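Local coordinates for protein AxyAgu115A (Amphibacillus xylanus NBRC 15112, PDB 6NPS) that probably removes alpha-linked glucuronic acid groups from arabinoglucuronoxylan, acting as a family GH115 alpha-glucuronidase in hemicellulose breakdown, at residues Ile297-Met302 with Pro347-Leu352; Leu605-Lys610 with Leu655-Pro660; Glu863-Pro868 with Lys943-Pro948. The protein carries 3 engineered substitutions. All blocks are in the same frame, centred on the assembly; numbering follows the deposited sequence. Where two conformers were deposited one is given.

Contact 1. Residues Ile297-Met302 with Pro347-Leu352; sequences IITIGM and PRMLAL
I298 and T299 pair with R348 and M349 as neighbouring parallel strands of the TIM barrel of this GH115 enzyme. Strand 298-300 and strand 348-351 follow one another in the chain, and helix 317-338 lies between them. This is a beta-alpha-beta crossover. A backbone bond from I297 to M242, on strand 241-242, is consistent with closure of the barrel here.

Three backbone hydrogen bonds join the pair. I298 N donates to P347 O at 3.0 Å, and M349 N donates to I298 O at 3.0 Å. I300 N meets M349 O at 2.8 Å with an N-H...O angle of 166°. The strand axes splay by 39°.

Side chains alternate between two faces. T299 and M349 point into the barrel and lie side by side there. The M349 chain is bent at chi2 and chi3, which brings CE to 3.6 Å from T299 OG1. That hydroxyl is hydrogen-bonded to A244 O. M349 also packs on Y212 and W214. I297 CG2 lies 3.9 Å from M349 CB, and the two side chains cross at about a right angle.

I298, I300, R348 and L350 lie on the outer face. I298, I300 and R348 touch helix 317-338, where I335 and I328 receive them. R348 places only its CB and CG near I298. Its guanidinium group is held by N332 OD1 and V346 O. I300 CG1 sits between the backbone N and the carbonyl carbon (chi1 58°) and lies over the M349 carbonyl.

At the C-terminal end the strands separate and a water bridges them. It donates to I300 O at 2.6 Å and accepts from A351 N at 2.9 Å.

Contact 2. Residues Leu605-Lys610 with Leu655-Pro660; sequences LAEQVK and LSYVLP
A606 CB packs against L655 CB and the ring of Y657 at the apolar centre of this contact. Helix 605-610, part of the long helix 601-629, runs nearly antiparallel to strand 655-657, at 156°. The A606 methyl lies over one face of the Y657 ring, displaced to the phenol end. It is 3.5 Å from Y657 CZ and makes a CH-pi contact.

L655 extends the apolar centre from A606 to V609. Its CD2 branch reaches V609 CG1 at 3.6 Å, and the two side chains run alongside each other, pointing opposite ways. V609 holds CG1 anti to its own backbone nitrogen (chi1 173°), which sets this methyl against L655 CD2. N591 and L587 of helix 564-596 also touch A606 and V609.

Outward, the phenol of Y657 reaches the polar edge. Y657 OH donates to E607 OE1 at 2.6 Å. The oxygen lies near the ring plane, but the hydroxyl meets it from above the carboxylate plane, 56° out. The E607 chain is bent at chi2, which turns the carboxylate back to the tyrosine. K610, one turn further on, was modelled in two conformers. In one of them K610 NZ forms a salt bridge with E607 OE2 at 2.9 Å. In that conformer E607 would accept from both the ammonium and the phenol, though the lysine part is less certain.

The strand also belongs to the dimer. L655 and Y657 pair with an antiparallel strand of the second subunit, so the sheet continues across the interface. The two Y657 rings meet nearly at right angles, and K610 packs on L659 of the second subunit. The contact is thus a helix laid over an intersubunit antiparallel strand pair at the dimer interface.

Contact 3. Residues Glu863-Pro868 with Lys943-Pro948; sequences EFYLQP and KIVIYP
E863 and Y865 pair with V945 and K943 as neighbouring antiparallel strands in the C-terminal domain. The E863-V945 end is tight. E863 N donates to V945 O and V945 N donates to E863 O, both at 2.9 Å. Y865 N meets K943 O at 2.8 Å with an N-H...O angle of 170°. The return bond from K943 N to Y865 O is weak, at 3.5 Å, so the pair loosens toward that end.

F864 and I944 form the non-hydrogen-bonded pair and share one buried face. They lie side by side, with I944 CG2 at the edge of the F864 ring, 4.1 Å from CE1.

The other face carries E863, Y865, K943, V945 and Y947. Y865 is its partly exposed member, and Y865 CE1 touches V945 CG2 at 3.6 Å. CG of K943 stands anti to its backbone nitrogen (chi1 -176°), and the chain runs beside Y865 with CD over one ring face. The ammonium is too far for more than a weak cation-pi attraction. L958 O and P960 O hold it instead. E863 OE1 lies at the edge of the Y947 ring, 3.9 Å from Y947 CE1, with the carboxylate plane turned steeply to the ring.

Strand 858-866 lies between strands 915-923 and 940-948. F864 and L866 bond through their backbones to T917 and R915 on one side. On the far side of strand 940-948, I944 bonds to I796 of strand 794-797. This fits a beta-sandwich domain of the galactose-binding clan.

Overall arrangement
The three contacts follow one another along the chain, each closing before the next opens, and none touches another. Contact 1 lies in the TIM barrel. Contact 2 lies between the long helix 601-629 and strand 655-657, on the opposite side of the chain's centre from contact 1; the two centres are about 55 Å apart. Contact 3 lies in the C-terminal beta domain, with its centre about 41 Å from that of contact 1 and 36 Å from that of contact 2. The contacts share no helix, strand or sheet. Contacts 1 and 3 hold sheets within one chain, while only contact 2 reaches the second subunit, linking subunit packing to the helical region.

Contact 1. Residues Ile297-Met302 with Pro347-Leu352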
ATOM      1  N   ILE A 297       1.899  44.840 -28.751  1.00 31.83           N
ATOM      2  CA  ILE A 297       3.185  44.905 -28.082  1.00 33.87           C
ATOM      3  C   ILE A 297       4.036  43.815 -28.705  1.00 37.63           C
ATOM      4  O   ILE A 297       3.584  42.666 -28.828  1.00 36.52           O
ATOM      5  CB  ILE A 297       3.030  44.724 -26.560  1.00 34.69           C
ATOM      6  CG1 ILE A 297       2.235  45.915 -25.980  1.00 31.33           C
ATOM      7  CG2 ILE A 297       4.409  44.577 -25.869  1.00 28.70           C
ATOM      8  CD1 ILE A 297       1.912  45.704 -24.494  1.00 34.99           C
ATOM      9  N   ILE A 298       5.211  44.192 -29.197  1.00 33.31           N
ATOM     10  CA  ILE A 298       6.097  43.244 -29.864  1.00 29.98           C
ATOM     11  C   ILE A 298       6.912  42.504 -28.818  1.00 33.70           C
ATOM     12  O   ILE A 298       7.628  43.120 -28.014  1.00 39.25           O
ATOM     13  CB  ILE A 298       7.026  43.956 -30.852  1.00 32.32           C
ATOM     14  CG1 ILE A 298       6.206  44.750 -31.882  1.00 33.58           C
ATOM     15  CG2 ILE A 298       7.971  42.925 -31.513  1.00 31.60           C
ATOM     16  CD1 ILE A 298       7.097  45.581 -32.844  1.00 32.67           C
ATOM     17  N   THR A 299       6.818  41.177 -28.820  1.00 35.76           N
ATOM     18  CA  THR A 299       7.653  40.395 -27.921  1.00 36.10           C
ATOM     19  C   THR A 299       9.029  40.233 -28.559  1.00 36.23           C
ATOM     20  O   THR A 299       9.149  40.043 -29.773  1.00 39.22           O
ATOM     21  CB  THR A 299       6.998  39.043 -27.613  1.00 41.58           C
ATOM     22  OG1 THR A 299       5.789  39.261 -26.856  1.00 40.29           O
ATOM     23  CG2 THR A 299       7.938  38.154 -26.775  1.00 44.65           C
ATOM     24  N   ILE A 300      10.082  40.380 -27.757  1.00 39.93           N
ATOM     25  CA  ILE A 300      11.440  40.198 -28.265  1.00 39.52           C
ATOM     26  C   ILE A 300      12.090  39.066 -27.468  1.00 41.47           C
ATOM     27  O   ILE A 300      11.527  38.573 -26.490  1.00 43.83           O
ATOM     28  CB  ILE A 300      12.271  41.493 -28.206  1.00 41.71           C
ATOM     29  CG1 ILE A 300      12.346  42.017 -26.761  1.00 40.43           C
ATOM     30  CG2 ILE A 300      11.651  42.569 -29.140  1.00 38.68           C
ATOM     31  CD1 ILE A 300      13.479  43.040 -26.531  1.00 39.92           C
ATOM     32  N   GLY A 301      13.275  38.648 -27.905  1.00 41.54           N
ATOM     33  CA  GLY A 301      13.907  37.475 -27.336  1.00 49.95           C
ATOM     34  C   GLY A 301      13.685  36.246 -28.207  1.00 51.63           C
ATOM     35  O   GLY A 301      13.179  36.339 -29.326  1.00 46.67           O
ATOM     36  N   MET A 302      14.034  35.065 -27.657  1.00 51.89           N
ATOM     37  CA  MET A 302      13.804  33.811 -28.375  1.00 58.03           C
ATOM     38  C   MET A 302      13.893  32.552 -27.513  1.00 65.37           C
ATOM     39  O   MET A 302      14.989  32.169 -27.087  1.00 68.60           O
ATOM     40  CB  MET A 302      14.800  33.687 -29.525  1.00 60.43           C
ATOM     41  CG  MET A 302      14.353  32.729 -30.608  1.00 62.67           C
ATOM     42  SD  MET A 302      15.746  32.272 -31.661  1.00 62.49           S
ATOM     43  CE  MET A 302      15.002  30.986 -32.693  1.00 63.79           C
ATOM     44  N   PRO A 347       6.068  49.830 -28.339  1.00 41.50           N
ATOM     45  CA  PRO A 347       6.009  48.987 -27.127  1.00 44.14           C
ATOM     46  C   PRO A 347       6.599  47.609 -27.408  1.00 43.59           C
ATOM     47  O   PRO A 347       6.201  46.914 -28.353  1.00 39.83           O
ATOM     48  CB  PRO A 347       4.509  48.903 -26.810  1.00 39.74           C
ATOM     49  CG  PRO A 347       3.877  50.041 -27.576  1.00 45.82           C
ATOM     50  CD  PRO A 347       4.738  50.214 -28.832  1.00 45.50           C
ATOM     51  N   ARG A 348       7.562  47.220 -26.581  1.00 36.65           N
ATOM     52  CA  ARG A 348       8.195  45.924 -26.701  1.00 36.38           C
ATOM     53  C   ARG A 348       8.309  45.315 -25.314  1.00 36.34           C
ATOM     54  O   ARG A 348       8.305  46.030 -24.298  1.00 39.00           O
ATOM     55  CB  ARG A 348       9.578  46.014 -27.347  1.00 37.06           C
ATOM     56  CG  ARG A 348       9.594  46.522 -28.786  1.00 40.04           C
ATOM     57  CD  ARG A 348      10.949  47.172 -29.121  1.00 38.97           C
ATOM     58  NE  ARG A 348      11.106  48.457 -28.435  1.00 38.54           N
ATOM     59  CZ  ARG A 348      12.271  48.965 -28.035  1.00 44.14           C
ATOM     60  NH1 ARG A 348      13.411  48.315 -28.265  1.00 39.76           N
ATOM     61  NH2 ARG A 348      12.304  50.136 -27.418  1.00 49.35           N
ATOM     62  N   MET A 349       8.402  43.979 -25.288  1.00 32.80           N
ATOM     63  CA  MET A 349       8.412  43.230 -24.036  1.00 39.14           C
ATOM     64  C   MET A 349       9.383  42.060 -24.160  1.00 41.45           C
ATOM     65  O   MET A 349       9.403  41.357 -25.176  1.00 39.52           O
ATOM     66  CB  MET A 349       7.007  42.717 -23.687  1.00 38.38           C
ATOM     67  CG  MET A 349       6.906  41.905 -22.363  1.00 44.27           C
ATOM     68  SD  MET A 349       6.965  40.097 -22.695  1.00 53.50           S
ATOM     69  CE  MET A 349       5.313  39.839 -23.372  1.00 51.13           C
ATOM     70  N   LEU A 350      10.169  41.845 -23.106  1.00 37.07           N
ATOM     71  CA  LEU A 350      11.052  40.693 -23.004  1.00 38.72           C
ATOM     72  C   LEU A 350      10.595  39.873 -21.806  1.00 42.32           C
ATOM     73  O   LEU A 350      10.497  40.396 -20.692  1.00 39.85           O
ATOM     74  CB  LEU A 350      12.508  41.127 -22.866  1.00 45.28           C
ATOM     75  CG  LEU A 350      13.395  39.932 -22.522  1.00 52.02           C
ATOM     76  CD1 LEU A 350      13.508  39.002 -23.746  1.00 53.56           C
ATOM     77  CD2 LEU A 350      14.766  40.431 -22.086  1.00 54.51           C
ATOM     78  N   ALA A 351      10.262  38.611 -22.040  1.00 38.14           N
ATOM     79  CA  ALA A 351       9.773  37.753 -20.975  1.00 44.64           C
ATOM     80  C   ALA A 351      10.954  37.171 -20.211  1.00 54.25           C
ATOM     81  O   ALA A 351      11.817  36.523 -20.806  1.00 60.84           O
ATOM     82  CB  ALA A 351       8.907  36.644 -21.559  1.00 41.75           C
ATOM     83  N   LEU A 352      11.015  37.406 -18.901  1.00 51.71           N
ATOM     84  CA  LEU A 352      11.950  36.662 -18.054  1.00 56.90           C
ATOM     85  C   LEU A 352      11.281  35.390 -17.524  1.00 58.30           C
ATOM     86  O   LEU A 352      11.188  35.161 -16.325  1.00 52.40           O
ATOM     87  CB  LEU A 352      12.451  37.540 -16.917  1.00 54.74           C
ATOM     88  CG  LEU A 352      12.967  38.876 -17.414  1.00 54.91           C
ATOM     89  CD1 LEU A 352      13.551  39.668 -16.264  1.00 58.24           C
ATOM     90  CD2 LEU A 352      13.984  38.695 -18.538  1.00 54.89           C
TER
HETATM   91  O   HOH W   1      10.538  37.218 -24.548  1.00 40.20           O

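Contact 2. Residues Leu605-Lys610 with Leu655-Pro660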
ATOM      1  N   LEU A 605     -18.811   2.689   2.289  1.00 28.73           N
ATOM      2  CA  LEU A 605     -18.011   3.822   1.847  1.00 28.28           C
ATOM      3  C   LEU A 605     -17.605   3.649   0.386  1.00 29.68           C
ATOM      4  O   LEU A 605     -17.585   4.624  -0.382  1.00 32.86           O
ATOM      5  CB  LEU A 605     -16.780   3.974   2.755  1.00 29.72           C
ATOM      6  CG  LEU A 605     -17.056   4.466   4.170  1.00 32.91           C
ATOM      7  CD1 LEU A 605     -15.819   4.296   5.085  1.00 32.69           C
ATOM      8  CD2 LEU A 605     -17.489   5.926   4.127  1.00 34.04           C
ATOM      9  N   ALA A 606     -17.337   2.408  -0.039  1.00 29.12           N
ATOM     10  CA  ALA A 606     -16.975   2.186  -1.441  1.00 30.20           C
ATOM     11  C   ALA A 606     -18.116   2.585  -2.373  1.00 35.54           C
ATOM     12  O   ALA A 606     -17.888   3.174  -3.446  1.00 30.82           O
ATOM     13  CB  ALA A 606     -16.606   0.716  -1.673  1.00 28.04           C
ATOM     14  N   GLU A 607     -19.346   2.220  -2.006  1.00 32.97           N
ATOM     15  CA  GLU A 607     -20.501   2.606  -2.808  1.00 35.16           C
ATOM     16  C   GLU A 607     -20.648   4.123  -2.859  1.00 32.66           C
ATOM     17  O   GLU A 607     -21.030   4.669  -3.899  1.00 35.67           O
ATOM     18  CB  GLU A 607     -21.774   1.957  -2.258  1.00 35.78           C
ATOM     19  CG  GLU A 607     -21.711   0.431  -2.277  1.00 53.78           C
ATOM     20  CD  GLU A 607     -21.560  -0.178  -3.679  1.00 68.10           C
ATOM     21  OE1 GLU A 607     -20.898  -1.230  -3.797  1.00 72.42           O
ATOM     22  OE2 GLU A 607     -22.104   0.375  -4.663  1.00 74.39           O
ATOM     23  N   GLN A 608     -20.307   4.819  -1.773  1.00 29.66           N
ATOM     24  CA  GLN A 608     -20.361   6.284  -1.793  1.00 29.11           C
ATOM     25  C   GLN A 608     -19.299   6.873  -2.729  1.00 32.82           C
ATOM     26  O   GLN A 608     -19.561   7.865  -3.419  1.00 30.83           O
ATOM     27  CB  GLN A 608     -20.227   6.824  -0.367  1.00 31.17           C
ATOM     28  CG  GLN A 608     -21.504   6.551   0.422  1.00 36.35           C
ATOM     29  CD  GLN A 608     -21.379   6.901   1.887  1.00 48.30           C
ATOM     30  OE1 GLN A 608     -20.281   7.026   2.415  1.00 48.71           O
ATOM     31  NE2 GLN A 608     -22.521   7.057   2.558  1.00 54.45           N
ATOM     32  N   VAL A 609     -18.108   6.264  -2.786  1.00 32.51           N
ATOM     33  CA  VAL A 609     -17.080   6.726  -3.717  1.00 28.59           C
ATOM     34  C   VAL A 609     -17.565   6.573  -5.146  1.00 30.26           C
ATOM     35  O   VAL A 609     -17.474   7.503  -5.958  1.00 30.81           O
ATOM     36  CB  VAL A 609     -15.762   5.971  -3.467  1.00 28.97           C
ATOM     37  CG1 VAL A 609     -14.711   6.334  -4.568  1.00 29.42           C
ATOM     38  CG2 VAL A 609     -15.215   6.271  -2.057  1.00 29.24           C
ATOM     39  N   LYS A 610     -18.127   5.405  -5.451  1.00 30.33           N
ATOM     40  CA  LYS A 610     -18.665   5.111  -6.773  0.50 33.48           C
ATOM     41  C   LYS A 610     -19.725   6.126  -7.185  1.00 34.32           C
ATOM     42  O   LYS A 610     -19.772   6.575  -8.347  1.00 32.42           O
ATOM     43  CB  LYS A 610     -19.256   3.693  -6.755  0.50 35.15           C
ATOM     44  CG  LYS A 610     -19.091   2.866  -7.989  0.50 39.30           C
ATOM     45  CD  LYS A 610     -19.890   1.525  -7.919  0.50 41.90           C
ATOM     46  CE  LYS A 610     -19.693   0.795  -6.607  0.50 43.71           C
ATOM     47  NZ  LYS A 610     -20.269  -0.621  -6.653  0.50 47.47           N
ATOM     48  N   LEU A 655     -11.541   0.881  -5.218  1.00 28.93           N
ATOM     49  CA  LEU A 655     -12.463   0.629  -4.105  1.00 30.58           C
ATOM     50  C   LEU A 655     -12.009  -0.612  -3.361  1.00 30.93           C
ATOM     51  O   LEU A 655     -11.652  -1.614  -3.990  1.00 30.90           O
ATOM     52  CB  LEU A 655     -13.886   0.383  -4.601  1.00 30.45           C
ATOM     53  CG  LEU A 655     -14.431   1.428  -5.568  1.00 35.57           C
ATOM     54  CD1 LEU A 655     -15.810   1.000  -5.988  1.00 34.76           C
ATOM     55  CD2 LEU A 655     -14.465   2.757  -4.856  1.00 32.44           C
ATOM     56  N   SER A 656     -12.076  -0.576  -2.030  1.00 27.04           N
ATOM     57  CA  SER A 656     -11.720  -1.741  -1.230  1.00 28.38           C
ATOM     58  C   SER A 656     -13.004  -2.307  -0.651  1.00 29.55           C
ATOM     59  O   SER A 656     -13.816  -1.547  -0.119  1.00 30.28           O
ATOM     60  CB  SER A 656     -10.777  -1.368  -0.095  1.00 29.69           C
ATOM     61  OG  SER A 656      -9.516  -0.921  -0.578  1.00 34.15           O
ATOM     62  N   TYR A 657     -13.195  -3.614  -0.760  1.00 29.28           N
ATOM     63  CA  TYR A 657     -14.327  -4.276  -0.133  1.00 30.97           C
ATOM     64  C   TYR A 657     -13.846  -5.324   0.858  1.00 28.99           C
ATOM     65  O   TYR A 657     -12.835  -5.985   0.645  1.00 29.53           O
ATOM     66  CB  TYR A 657     -15.249  -4.949  -1.148  1.00 28.49           C
ATOM     67  CG  TYR A 657     -16.089  -3.967  -1.915  1.00 36.55           C
ATOM     68  CD1 TYR A 657     -15.583  -3.366  -3.084  1.00 41.44           C
ATOM     69  CD2 TYR A 657     -17.368  -3.644  -1.512  1.00 36.46           C
ATOM     70  CE1 TYR A 657     -16.337  -2.478  -3.824  1.00 39.65           C
ATOM     71  CE2 TYR A 657     -18.149  -2.733  -2.251  1.00 40.57           C
ATOM     72  CZ  TYR A 657     -17.614  -2.163  -3.412  1.00 40.78           C
ATOM     73  OH  TYR A 657     -18.327  -1.279  -4.172  1.00 40.93           O
ATOM     74  N   VAL A 658     -14.606  -5.503   1.927  1.00 26.96           N
ATOM     75  CA  VAL A 658     -14.200  -6.372   3.035  1.00 28.61           C
ATOM     76  C   VAL A 658     -15.038  -7.634   2.993  1.00 31.50           C
ATOM     77  O   VAL A 658     -16.210  -7.592   2.601  1.00 32.42           O
ATOM     78  CB  VAL A 658     -14.378  -5.575   4.344  1.00 34.00           C
ATOM     79  CG1 VAL A 658     -14.489  -6.437   5.536  1.00 35.10           C
ATOM     80  CG2 VAL A 658     -13.211  -4.554   4.468  1.00 32.65           C
ATOM     81  N   LEU A 659     -14.435  -8.761   3.376  1.00 30.21           N
ATOM     82  CA  LEU A 659     -15.146 -10.010   3.558  1.00 31.41           C
ATOM     83  C   LEU A 659     -15.224 -10.266   5.067  1.00 38.67           C
ATOM     84  O   LEU A 659     -14.174 -10.292   5.739  1.00 34.74           O
ATOM     85  CB  LEU A 659     -14.433 -11.170   2.842  1.00 34.13           C
ATOM     86  CG  LEU A 659     -14.282 -10.949   1.308  1.00 36.48           C
ATOM     87  CD1 LEU A 659     -13.320 -11.950   0.628  1.00 39.06           C
ATOM     88  CD2 LEU A 659     -15.651 -11.023   0.665  1.00 38.98           C
ATOM     89  N   PRO A 660     -16.420 -10.451   5.641  1.00 41.71           N
ATOM     90  CA  PRO A 660     -16.534 -10.584   7.115  1.00 40.66           C
ATOM     91  C   PRO A 660     -15.708 -11.730   7.665  1.00 32.84           C
ATOM     92  O   PRO A 660     -15.626 -12.789   7.073  1.00 34.89           O
ATOM     93  CB  PRO A 660     -18.026 -10.855   7.343  1.00 44.69           C
ATOM     94  CG  PRO A 660     -18.692 -10.716   6.007  1.00 52.46           C
ATOM     95  CD  PRO A 660     -17.666 -10.762   4.922  1.00 44.57           C
TER

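Contact 3. Residues Glu863-Pro868 with Lys943-Pro948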
ATOM      1  N   GLU A 863       8.431  24.580  14.649  1.00 41.44           N
ATOM      2  CA  GLU A 863       8.115  24.341  13.259  1.00 41.13           C
ATOM      3  C   GLU A 863       7.158  25.419  12.768  1.00 39.20           C
ATOM      4  O   GLU A 863       6.135  25.687  13.406  1.00 37.80           O
ATOM      5  CB  GLU A 863       7.500  22.956  13.095  1.00 44.68           C
ATOM      6  CG  GLU A 863       7.039  22.641  11.674  1.00 51.74           C
ATOM      7  CD  GLU A 863       6.543  21.207  11.525  1.00 63.74           C
ATOM      8  OE1 GLU A 863       5.930  20.673  12.483  1.00 67.71           O
ATOM      9  OE2 GLU A 863       6.790  20.606  10.454  1.00 70.30           O
ATOM     10  N   PHE A 864       7.503  26.045  11.659  1.00 36.36           N
ATOM     11  CA  PHE A 864       6.643  27.029  11.026  1.00 32.75           C
ATOM     12  C   PHE A 864       5.932  26.379   9.855  1.00 36.44           C
ATOM     13  O   PHE A 864       6.540  25.637   9.077  1.00 36.41           O
ATOM     14  CB  PHE A 864       7.447  28.219  10.503  1.00 34.93           C
ATOM     15  CG  PHE A 864       8.038  29.070  11.551  1.00 38.96           C
ATOM     16  CD1 PHE A 864       7.600  29.011  12.864  1.00 41.35           C
ATOM     17  CD2 PHE A 864       9.035  29.987  11.215  1.00 45.72           C
ATOM     18  CE1 PHE A 864       8.169  29.820  13.834  1.00 42.19           C
ATOM     19  CE2 PHE A 864       9.599  30.814  12.180  1.00 41.40           C
ATOM     20  CZ  PHE A 864       9.171  30.722  13.489  1.00 42.03           C
ATOM     21  N   TYR A 865       4.670  26.716   9.693  1.00 32.04           N
ATOM     22  CA  TYR A 865       3.936  26.433   8.467  1.00 30.08           C
ATOM     23  C   TYR A 865       3.825  27.756   7.707  1.00 33.16           C
ATOM     24  O   TYR A 865       3.243  28.714   8.219  1.00 34.16           O
ATOM     25  CB  TYR A 865       2.548  25.876   8.782  1.00 31.43           C
ATOM     26  CG  TYR A 865       2.553  24.433   9.276  1.00 36.45           C
ATOM     27  CD1 TYR A 865       3.162  24.085  10.481  1.00 42.85           C
ATOM     28  CD2 TYR A 865       1.927  23.426   8.539  1.00 39.20           C
ATOM     29  CE1 TYR A 865       3.145  22.751  10.953  1.00 38.42           C
ATOM     30  CE2 TYR A 865       1.908  22.116   8.983  1.00 42.38           C
ATOM     31  CZ  TYR A 865       2.510  21.784  10.196  1.00 44.12           C
ATOM     32  OH  TYR A 865       2.504  20.477  10.627  1.00 48.90           O
ATOM     33  N   LEU A 866       4.386  27.807   6.500  1.00 29.08           N
ATOM     34  CA  LEU A 866       4.482  29.048   5.731  1.00 36.66           C
ATOM     35  C   LEU A 866       3.850  28.900   4.359  1.00 33.70           C
ATOM     36  O   LEU A 866       3.923  27.838   3.733  1.00 32.43           O
ATOM     37  CB  LEU A 866       5.944  29.480   5.524  1.00 40.18           C
ATOM     38  CG  LEU A 866       6.813  29.582   6.760  1.00 50.75           C
ATOM     39  CD1 LEU A 866       8.269  29.680   6.358  1.00 52.47           C
ATOM     40  CD2 LEU A 866       6.381  30.811   7.584  1.00 54.35           C
ATOM     41  N   GLN A 867       3.283  29.989   3.863  1.00 34.85           N
ATOM     42  CA  GLN A 867       2.936  30.018   2.455  1.00 39.04           C
ATOM     43  C   GLN A 867       4.196  29.766   1.629  1.00 33.82           C
ATOM     44  O   GLN A 867       5.270  30.280   1.976  1.00 34.41           O
ATOM     45  CB  GLN A 867       2.305  31.360   2.082  1.00 47.50           C
ATOM     46  CG  GLN A 867       1.240  31.208   1.026  1.00 66.18           C
ATOM     47  CD  GLN A 867       1.795  31.300  -0.381  1.00 77.52           C
ATOM     48  OE1 GLN A 867       1.290  30.651  -1.296  1.00 83.69           O
ATOM     49  NE2 GLN A 867       2.828  32.124  -0.565  1.00 79.81           N
ATOM     50  N   PRO A 868       4.113  28.967   0.535  1.00 31.88           N
ATOM     51  CA  PRO A 868       5.342  28.648  -0.250  1.00 35.66           C
ATOM     52  C   PRO A 868       5.737  29.758  -1.222  1.00 40.67           C
ATOM     53  O   PRO A 868       5.645  29.655  -2.447  1.00 38.73           O
ATOM     54  CB  PRO A 868       4.950  27.355  -0.980  1.00 36.14           C
ATOM     55  CG  PRO A 868       3.488  27.468  -1.195  1.00 34.06           C
ATOM     56  CD  PRO A 868       2.946  28.191   0.067  1.00 36.68           C
ATOM     57  N   LYS A 943       0.937  28.892  10.813  1.00 30.89           N
ATOM     58  CA  LYS A 943       0.802  28.069  12.012  1.00 36.08           C
ATOM     59  C   LYS A 943       2.196  27.834  12.571  1.00 33.60           C
ATOM     60  O   LYS A 943       3.177  27.782  11.823  1.00 32.44           O
ATOM     61  CB  LYS A 943       0.086  26.721  11.695  1.00 32.80           C
ATOM     62  CG  LYS A 943      -0.194  25.836  12.947  1.00 41.61           C
ATOM     63  CD  LYS A 943      -0.687  24.431  12.565  1.00 41.67           C
ATOM     64  CE  LYS A 943      -2.066  24.475  12.011  1.00 39.72           C
ATOM     65  NZ  LYS A 943      -2.564  23.093  11.883  1.00 41.04           N
ATOM     66  N   ILE A 944       2.275  27.722  13.896  1.00 28.17           N
ATOM     67  CA  ILE A 944       3.500  27.372  14.606  1.00 32.23           C
ATOM     68  C   ILE A 944       3.203  26.128  15.436  1.00 36.90           C
ATOM     69  O   ILE A 944       2.202  26.089  16.161  1.00 34.38           O
ATOM     70  CB  ILE A 944       3.964  28.507  15.536  1.00 33.97           C
ATOM     71  CG1 ILE A 944       4.020  29.843  14.781  1.00 37.97           C
ATOM     72  CG2 ILE A 944       5.275  28.143  16.197  1.00 36.55           C
ATOM     73  CD1 ILE A 944       4.083  31.068  15.700  1.00 39.74           C
ATOM     74  N   VAL A 945       4.098  25.146  15.389  1.00 34.18           N
ATOM     75  CA  VAL A 945       3.972  23.944  16.205  1.00 37.38           C
ATOM     76  C   VAL A 945       5.244  23.789  17.025  1.00 37.12           C
ATOM     77  O   VAL A 945       6.342  23.943  16.487  1.00 36.91           O
ATOM     78  CB  VAL A 945       3.727  22.708  15.325  1.00 37.51           C
ATOM     79  CG1 VAL A 945       3.619  21.470  16.200  1.00 36.39           C
ATOM     80  CG2 VAL A 945       2.459  22.918  14.484  1.00 36.69           C
ATOM     81  N   ILE A 946       5.099  23.478  18.325  1.00 34.88           N
ATOM     82  CA  ILE A 946       6.228  23.328  19.236  1.00 35.73           C
ATOM     83  C   ILE A 946       6.099  21.985  19.957  1.00 39.87           C
ATOM     84  O   ILE A 946       5.030  21.659  20.486  1.00 39.42           O
ATOM     85  CB  ILE A 946       6.290  24.492  20.258  1.00 40.87           C
ATOM     86  CG1 ILE A 946       6.319  25.869  19.546  1.00 40.53           C
ATOM     87  CG2 ILE A 946       7.480  24.329  21.212  1.00 40.37           C
ATOM     88  CD1 ILE A 946       6.032  27.095  20.515  1.00 41.30           C
ATOM     89  N   TYR A 947       7.186  21.222  20.007  1.00 40.90           N
ATOM     90  CA  TYR A 947       7.129  19.891  20.596  1.00 41.82           C
ATOM     91  C   TYR A 947       8.531  19.509  21.026  1.00 41.71           C
ATOM     92  O   TYR A 947       9.505  20.074  20.527  1.00 42.33           O
ATOM     93  CB  TYR A 947       6.551  18.853  19.619  1.00 40.12           C
ATOM     94  CG  TYR A 947       7.189  18.811  18.250  1.00 48.19           C
ATOM     95  CD1 TYR A 947       6.728  19.626  17.224  1.00 45.11           C
ATOM     96  CD2 TYR A 947       8.251  17.951  17.976  1.00 49.29           C
ATOM     97  CE1 TYR A 947       7.296  19.583  15.954  1.00 48.33           C
ATOM     98  CE2 TYR A 947       8.833  17.912  16.705  1.00 47.20           C
ATOM     99  CZ  TYR A 947       8.341  18.720  15.706  1.00 50.17           C
ATOM    100  OH  TYR A 947       8.904  18.698  14.453  1.00 53.88           O
ATOM    101  N   PRO A 948       8.671  18.611  22.002  1.00 46.49           N
ATOM    102  CA  PRO A 948      10.014  18.338  22.531  1.00 44.08           C
ATOM    103  C   PRO A 948      10.894  17.681  21.473  1.00 45.36           C
ATOM    104  O   PRO A 948      10.415  17.017  20.545  1.00 44.97           O
ATOM    105  CB  PRO A 948       9.765  17.417  23.742  1.00 48.98           C
ATOM    106  CG  PRO A 948       8.270  17.192  23.836  1.00 48.78           C
ATOM    107  CD  PRO A 948       7.578  18.088  22.850  1.00 45.64           C
TER